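Local structure of probable antibiotics synthesis protein (1V70) at residues P21-Q24 and L29-L32; K42-V45 and D50-Y53. The protein is of unconfirmed function, but is a small cupin named as a probable antibiotics synthesis protein and is thought to bind a metal ion. One frame throughout, in Å; residues are numbered along the deposited sequence. Where two conformers were deposited one is given.

Contact 1 (P21-Q24 and L29-L32); sequences PVFQ and LYDL. With NA (sodium ion), chain B.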
ATOM      1  N   PRO A  21       5.525  -2.396  11.808  1.00 12.89           N
ATOM      2  CA  PRO A  21       4.781  -1.146  11.625  1.00 14.07           C
ATOM      3  C   PRO A  21       5.605  -0.107  10.876  1.00 14.19           C
ATOM      4  O   PRO A  21       6.770   0.117  11.191  1.00 16.99           O
ATOM      5  CB  PRO A  21       4.492  -0.716  13.064  1.00 15.72           C
ATOM      6  CG  PRO A  21       4.465  -2.008  13.820  0.50 14.58           C
ATOM      7  CD  PRO A  21       5.644  -2.730  13.237  0.50 14.30           C
ATOM      8  N   VAL A  22       5.002   0.509   9.867  1.00 12.18           N
ATOM      9  CA  VAL A  22       5.678   1.545   9.097  1.00 12.83           C
ATOM     10  C   VAL A  22       5.106   2.882   9.564  1.00 13.11           C
ATOM     11  O   VAL A  22       5.836   3.739  10.067  1.00 14.90           O
ATOM     12  CB  VAL A  22       5.442   1.359   7.580  1.00 12.18           C
ATOM     13  CG1 VAL A  22       6.184   2.439   6.802  1.00 12.81           C
ATOM     14  CG2 VAL A  22       5.922  -0.022   7.143  1.00 12.44           C
ATOM     15  N   PHE A  23       3.796   3.044   9.401  1.00 12.88           N
ATOM     16  CA  PHE A  23       3.077   4.243   9.828  1.00 15.15           C
ATOM     17  C   PHE A  23       1.801   3.777  10.518  1.00 17.50           C
ATOM     18  O   PHE A  23       1.284   2.693  10.227  1.00 17.76           O
ATOM     19  CB  PHE A  23       2.662   5.119   8.644  1.00 13.68           C
ATOM     20  CG  PHE A  23       3.789   5.511   7.736  1.00 12.46           C
ATOM     21  CD1 PHE A  23       4.886   6.223   8.211  1.00 12.09           C
ATOM     22  CD2 PHE A  23       3.734   5.183   6.385  1.00 11.82           C
ATOM     23  CE1 PHE A  23       5.912   6.606   7.347  1.00 12.84           C
ATOM     24  CE2 PHE A  23       4.748   5.557   5.518  1.00 12.69           C
ATOM     25  CZ  PHE A  23       5.840   6.270   5.996  1.00 12.90           C
ATOM     26  N   GLN A  24       1.278   4.601  11.416  1.00 20.08           N
ATOM     27  CA  GLN A  24       0.045   4.240  12.112  1.00 22.15           C
ATOM     28  C   GLN A  24      -0.697   5.466  12.615  1.00 22.21           C
ATOM     29  O   GLN A  24      -0.105   6.460  13.011  1.00 23.91           O
ATOM     30  CB  GLN A  24       0.381   3.281  13.273  1.00 24.89           C
ATOM     31  CG  GLN A  24       1.166   3.924  14.441  1.00 29.63           C
ATOM     32  CD  GLN A  24       2.602   4.198  14.026  1.00 32.69           C
ATOM     33  OE1 GLN A  24       2.964   5.285  13.603  1.00 35.19           O
ATOM     34  NE2 GLN A  24       3.453   3.168  14.228  1.00 34.53           N
ATOM     35  N   LEU A  29      -3.511   1.363   9.530  1.00 15.75           N
ATOM     36  CA  LEU A  29      -2.293   0.668   9.901  1.00 15.02           C
ATOM     37  C   LEU A  29      -1.615   0.423   8.560  1.00 13.28           C
ATOM     38  O   LEU A  29      -2.248  -0.044   7.613  1.00 13.50           O
ATOM     39  CB  LEU A  29      -2.587  -0.672  10.575  1.00 16.62           C
ATOM     40  CG  LEU A  29      -3.211  -0.639  11.971  1.00 19.68           C
ATOM     41  CD1 LEU A  29      -3.332  -2.062  12.487  1.00 22.37           C
ATOM     42  CD2 LEU A  29      -2.353   0.198  12.912  1.00 22.09           C
ATOM     43  N   TYR A  30      -0.339   0.771   8.473  1.00 11.87           N
ATOM     44  CA  TYR A  30       0.434   0.596   7.247  1.00 10.14           C
ATOM     45  C   TYR A  30       1.614  -0.240   7.720  1.00 10.47           C
ATOM     46  O   TYR A  30       2.548   0.279   8.339  1.00 10.26           O
ATOM     47  CB  TYR A  30       0.890   1.965   6.735  1.00 11.44           C
ATOM     48  CG  TYR A  30       1.294   2.004   5.279  1.00 10.63           C
ATOM     49  CD1 TYR A  30       0.351   2.230   4.269  1.00 10.63           C
ATOM     50  CD2 TYR A  30       2.625   1.844   4.909  1.00 11.48           C
ATOM     51  CE1 TYR A  30       0.738   2.303   2.926  1.00 10.57           C
ATOM     52  CE2 TYR A  30       3.020   1.915   3.579  1.00 11.67           C
ATOM     53  CZ  TYR A  30       2.074   2.148   2.593  1.00 10.84           C
ATOM     54  OH  TYR A  30       2.489   2.249   1.284  1.00 11.40           O
ATOM     55  N   ASP A  31       1.555  -1.541   7.441  1.00  9.62           N
ATOM     56  CA  ASP A  31       2.573  -2.480   7.902  1.00 10.47           C
ATOM     57  C   ASP A  31       3.222  -3.326   6.828  1.00 10.88           C
ATOM     58  O   ASP A  31       2.750  -3.408   5.696  1.00 10.88           O
ATOM     59  CB  ASP A  31       1.958  -3.484   8.888  1.00 12.60           C
ATOM     60  CG  ASP A  31       1.199  -2.830  10.013  1.00 15.91           C
ATOM     61  OD1 ASP A  31       1.740  -1.895  10.625  1.00 15.92           O
ATOM     62  OD2 ASP A  31       0.061  -3.270  10.296  1.00 19.93           O
ATOM     63  N   LEU A  32       4.311  -3.973   7.222  1.00 11.25           N
ATOM     64  CA  LEU A  32       4.995  -4.925   6.370  1.00 11.34           C
ATOM     65  C   LEU A  32       4.836  -6.252   7.107  1.00 12.10           C
ATOM     66  O   LEU A  32       4.987  -6.303   8.331  1.00 13.82           O
ATOM     67  CB  LEU A  32       6.491  -4.625   6.252  1.00 13.52           C
ATOM     68  CG  LEU A  32       6.970  -3.428   5.438  1.00 15.03           C
ATOM     69  CD1 LEU A  32       8.493  -3.376   5.494  1.00 17.81           C
ATOM     70  CD2 LEU A  32       6.492  -3.546   3.996  1.00 18.21           C
TER
HETATM   71 NA    NA B1001       7.097   4.394  11.908  1.00 35.98          NA
HETATM   72  O   HOH W   1       6.257   2.525  13.436  1.00 41.21           O
HETATM   73  O   HOH W   2       8.630   2.384  11.176  1.00 38.24           O
HETATM   74  O   HOH W   3       1.257   0.419  11.612  1.00 26.92           O
HETATM   75  O   HOH W   4       5.512   5.544  13.599  1.00 48.23           O
HETATM   76  O   HOH W   5       7.439   6.652  10.982  1.00 41.38           O
HETATM   77  O   HOH W   6       8.989   4.759  13.672  1.00 49.92           O

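Contact 2 (K42-V45 and D50-Y53); sequences KVHV and DKVY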
ATOM      1  N   LYS A  42      -2.904 -16.055  11.048  0.50  6.19           N
ATOM      2  CA  LYS A  42      -4.082 -16.890  11.251  0.50  6.82           C
ATOM      3  C   LYS A  42      -5.325 -16.184  10.741  0.50  6.39           C
ATOM      4  O   LYS A  42      -5.400 -14.956  10.734  0.50  6.19           O
ATOM      5  CB  LYS A  42      -4.266 -17.225  12.735  0.50  8.97           C
ATOM      6  CG  LYS A  42      -3.066 -17.866  13.405  0.50 12.23           C
ATOM      7  CD  LYS A  42      -3.368 -18.165  14.868  0.50 14.57           C
ATOM      8  CE  LYS A  42      -2.160 -18.739  15.584  0.50 16.15           C
ATOM      9  NZ  LYS A  42      -1.020 -17.781  15.588  0.50 17.55           N
ATOM     10  N   VAL A  43      -6.302 -16.975  10.314  1.00 10.03           N
ATOM     11  CA  VAL A  43      -7.548 -16.433   9.803  1.00 11.90           C
ATOM     12  C   VAL A  43      -8.272 -15.676  10.901  1.00 12.91           C
ATOM     13  O   VAL A  43      -8.380 -16.152  12.032  1.00 13.18           O
ATOM     14  CB  VAL A  43      -8.461 -17.556   9.284  1.00 11.48           C
ATOM     15  CG1 VAL A  43      -9.798 -16.984   8.835  1.00 12.64           C
ATOM     16  CG2 VAL A  43      -7.776 -18.279   8.138  1.00 13.37           C
ATOM     17  N   HIS A  44      -8.763 -14.490  10.573  1.00 13.34           N
ATOM     18  CA  HIS A  44      -9.542 -13.772  11.551  1.00 15.02           C
ATOM     19  C   HIS A  44     -10.478 -12.777  10.872  1.00 13.92           C
ATOM     20  O   HIS A  44     -10.496 -12.638   9.656  1.00 12.56           O
ATOM     21  CB  HIS A  44      -8.559 -13.043  12.465  1.00 19.11           C
ATOM     22  CG  HIS A  44      -7.803 -12.011  11.671  1.00 20.14           C
ATOM     23  ND1 HIS A  44      -7.981 -10.677  11.833  1.00 24.63           N
ATOM     24  CD2 HIS A  44      -6.772 -12.205  10.739  1.00 21.56           C
ATOM     25  CE1 HIS A  44      -7.078 -10.085  11.032  1.00 23.39           C
ATOM     26  NE2 HIS A  44      -6.340 -10.974  10.363  1.00 25.00           N
ATOM     27  N   VAL A  45     -11.324 -12.160  11.684  1.00 13.74           N
ATOM     28  CA  VAL A  45     -12.336 -11.245  11.192  1.00 15.26           C
ATOM     29  C   VAL A  45     -12.226  -9.897  11.886  1.00 17.19           C
ATOM     30  O   VAL A  45     -12.092  -9.828  13.108  1.00 17.33           O
ATOM     31  CB  VAL A  45     -13.763 -11.799  11.446  1.00 16.56           C
ATOM     32  CG1 VAL A  45     -14.804 -10.752  11.078  1.00 17.15           C
ATOM     33  CG2 VAL A  45     -13.985 -13.064  10.640  1.00 16.05           C
ATOM     34  N   ASP A  50     -11.266  -2.769   6.817  1.00 15.00           N
ATOM     35  CA  ASP A  50     -10.974  -3.441   5.559  1.00 14.19           C
ATOM     36  C   ASP A  50      -9.464  -3.634   5.545  1.00 13.54           C
ATOM     37  O   ASP A  50      -8.731  -2.868   6.167  1.00 13.68           O
ATOM     38  CB  ASP A  50     -11.376  -2.588   4.348  1.00 16.53           C
ATOM     39  CG  ASP A  50     -12.878  -2.438   4.202  1.00 18.50           C
ATOM     40  OD1 ASP A  50     -13.615  -3.380   4.550  1.00 19.47           O
ATOM     41  OD2 ASP A  50     -13.319  -1.378   3.716  1.00 23.75           O
ATOM     42  N   LYS A  51      -9.000  -4.662   4.846  1.00 12.50           N
ATOM     43  CA  LYS A  51      -7.570  -4.915   4.763  1.00 12.65           C
ATOM     44  C   LYS A  51      -7.174  -5.268   3.338  1.00 12.17           C
ATOM     45  O   LYS A  51      -7.930  -5.913   2.615  1.00 11.93           O
ATOM     46  CB  LYS A  51      -7.168  -6.055   5.709  1.00 14.31           C
ATOM     47  CG  LYS A  51      -5.685  -6.391   5.661  0.50 14.40           C
ATOM     48  CD  LYS A  51      -5.353  -7.613   6.497  0.50 17.12           C
ATOM     49  CE  LYS A  51      -5.592  -7.357   7.969  0.50 17.59           C
ATOM     50  NZ  LYS A  51      -5.273  -8.562   8.780  0.50 16.42           N
ATOM     51  N   VAL A  52      -5.996  -4.818   2.928  1.00 11.22           N
ATOM     52  CA  VAL A  52      -5.484  -5.128   1.602  1.00 10.62           C
ATOM     53  C   VAL A  52      -4.057  -5.651   1.725  1.00  9.46           C
ATOM     54  O   VAL A  52      -3.215  -5.037   2.389  1.00 10.26           O
ATOM     55  CB  VAL A  52      -5.462  -3.894   0.669  1.00 10.02           C
ATOM     56  CG1 VAL A  52      -4.868  -4.277  -0.686  1.00 11.70           C
ATOM     57  CG2 VAL A  52      -6.868  -3.349   0.486  1.00 12.49           C
ATOM     58  N   TYR A  53      -3.805  -6.798   1.102  1.00  9.26           N
ATOM     59  CA  TYR A  53      -2.483  -7.420   1.082  1.00 10.06           C
ATOM     60  C   TYR A  53      -1.873  -7.158  -0.291  1.00  9.66           C
ATOM     61  O   TYR A  53      -2.540  -7.358  -1.308  1.00  9.88           O
ATOM     62  CB  TYR A  53      -2.580  -8.940   1.230  1.00 10.66           C
ATOM     63  CG  TYR A  53      -3.136  -9.456   2.533  1.00 11.33           C
ATOM     64  CD1 TYR A  53      -2.349  -9.514   3.684  1.00 11.21           C
ATOM     65  CD2 TYR A  53      -4.431  -9.963   2.594  1.00 13.54           C
ATOM     66  CE1 TYR A  53      -2.839 -10.073   4.862  1.00 11.75           C
ATOM     67  CE2 TYR A  53      -4.931 -10.520   3.764  1.00 14.40           C
ATOM     68  CZ  TYR A  53      -4.131 -10.577   4.889  1.00 13.34           C
ATOM     69  OH  TYR A  53      -4.619 -11.168   6.032  1.00 15.58           O
TER

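Contact 1 (P21-Q24 and L29-L32)
Val22 and Phe23 both give their backbone N-H to one acceptor, the carbonyl oxygen of Tyr30. Val22 N lies 2.9 Å from Tyr30 O and Phe23 N lies 3.2 Å from it, both in the carbonyl plane. Tyr30 N returns a bond to Phe23 O. The tight part lies on the side of the aromatic rings. Val22 CB sits at the edge of the Tyr30 ring, 3.9 Å from CD2. With chi1 at -179°, Val22 CG1 is turned over the centre of the Phe23 ring, 3.6 Å above its plane. Phe23 and Tyr30 run side by side, their ring planes at 40°, and their CD2 atoms meet at 3.8 Å. Phe23 also meets the ring of Phe78 of the second subunit.

The side carrying Pro21, Gln24, Leu29 and Asp31 is looser and wetter. Gln24 CB only grazes Leu29 CD2. One water donates to both Phe23 O and Asp31 OD1, and so bridges the strands. On the outer side of strand 18-25, Val22 O binds a sodium ion at 2.3 Å, and five waters complete its shell. Two of these waters are held by the Gln24 amide. The register slips by one residue between the Pro21-Asp31 and Phe23-Tyr30 pairs. This is a classic beta bulge in an antiparallel hairpin at the outermost strand, within this chain, of the five-stranded cupin sheet.

Contact 2 (K42-V45 and D50-Y53)
His44 and Lys51 make the whole contact, meeting through their polar ends. The segments come from different sheets of the cupin fold, and just 73 Å² is buried between them.

The polar approach comes first. Lys51 NZ lies 3.1 Å from His44 NE2 and 3.3 Å from His44 CE1. It reaches the imidazole at its edge, in the ring plane, and the two side chains cross at about a right angle. The amine is placed beside the NE2-CE1 bond: the angle from His44 CE1 through NE2 to Lys51 NZ is 86°. The rest of the ring stands back, with His44 CD2 4.4 Å from Lys51 NZ. The last carbon of the lysine stays behind its amine, Lys51 CE being 4.4 Å from His44 NE2. His44 holds CG between its backbone N and carbonyl carbon, chi1 65°, which carries the ring toward strand 50-55. Lys51 starts extended and bends at chi3, -65°. This turn brings its amine to the histidine edge.

The clear polar partner of Lys51 NZ is His85 NE2, by a hydrogen bond, and a weak one runs to Gln41 OE1.

Ring and apolar packing hold the two side chains. His44 meets the ring of His85 and packs edge-to-face with His46. The chain of Lys51 rests on Val99 and Thr101 of strand 95-102.

Histidines in the cupin interior commonly bind a metal. Here a lysine amine lies at the edge of His44 and is hydrogen-bonded to His85 NE2. That bond engages a nitrogen that a metal might otherwise use, so metal binding through it would probably require the lysine to move.

After strand 2-5 and helix 6-9, strand 18-25 runs out and turns back into strand 28-35. Contact 1 closes this short hairpin loop. The chain then passes to strand 40-44 in the other sheet and returns as strand 50-55. Contact 2 closes that second loop, so the two lie in series and neither nests nor crosses. Their centres are 14 Å apart, and they do not touch. Contact 1 joins neighbouring strands within the five-stranded sheet, whereas contact 2 spans the interior between the two sheets. Strand 95-102 lies between strands 28-35 and 50-55 and links the contacts. Both also reach the second subunit: Tyr30 packs on its Tyr54, and Val52 on its Tyr30.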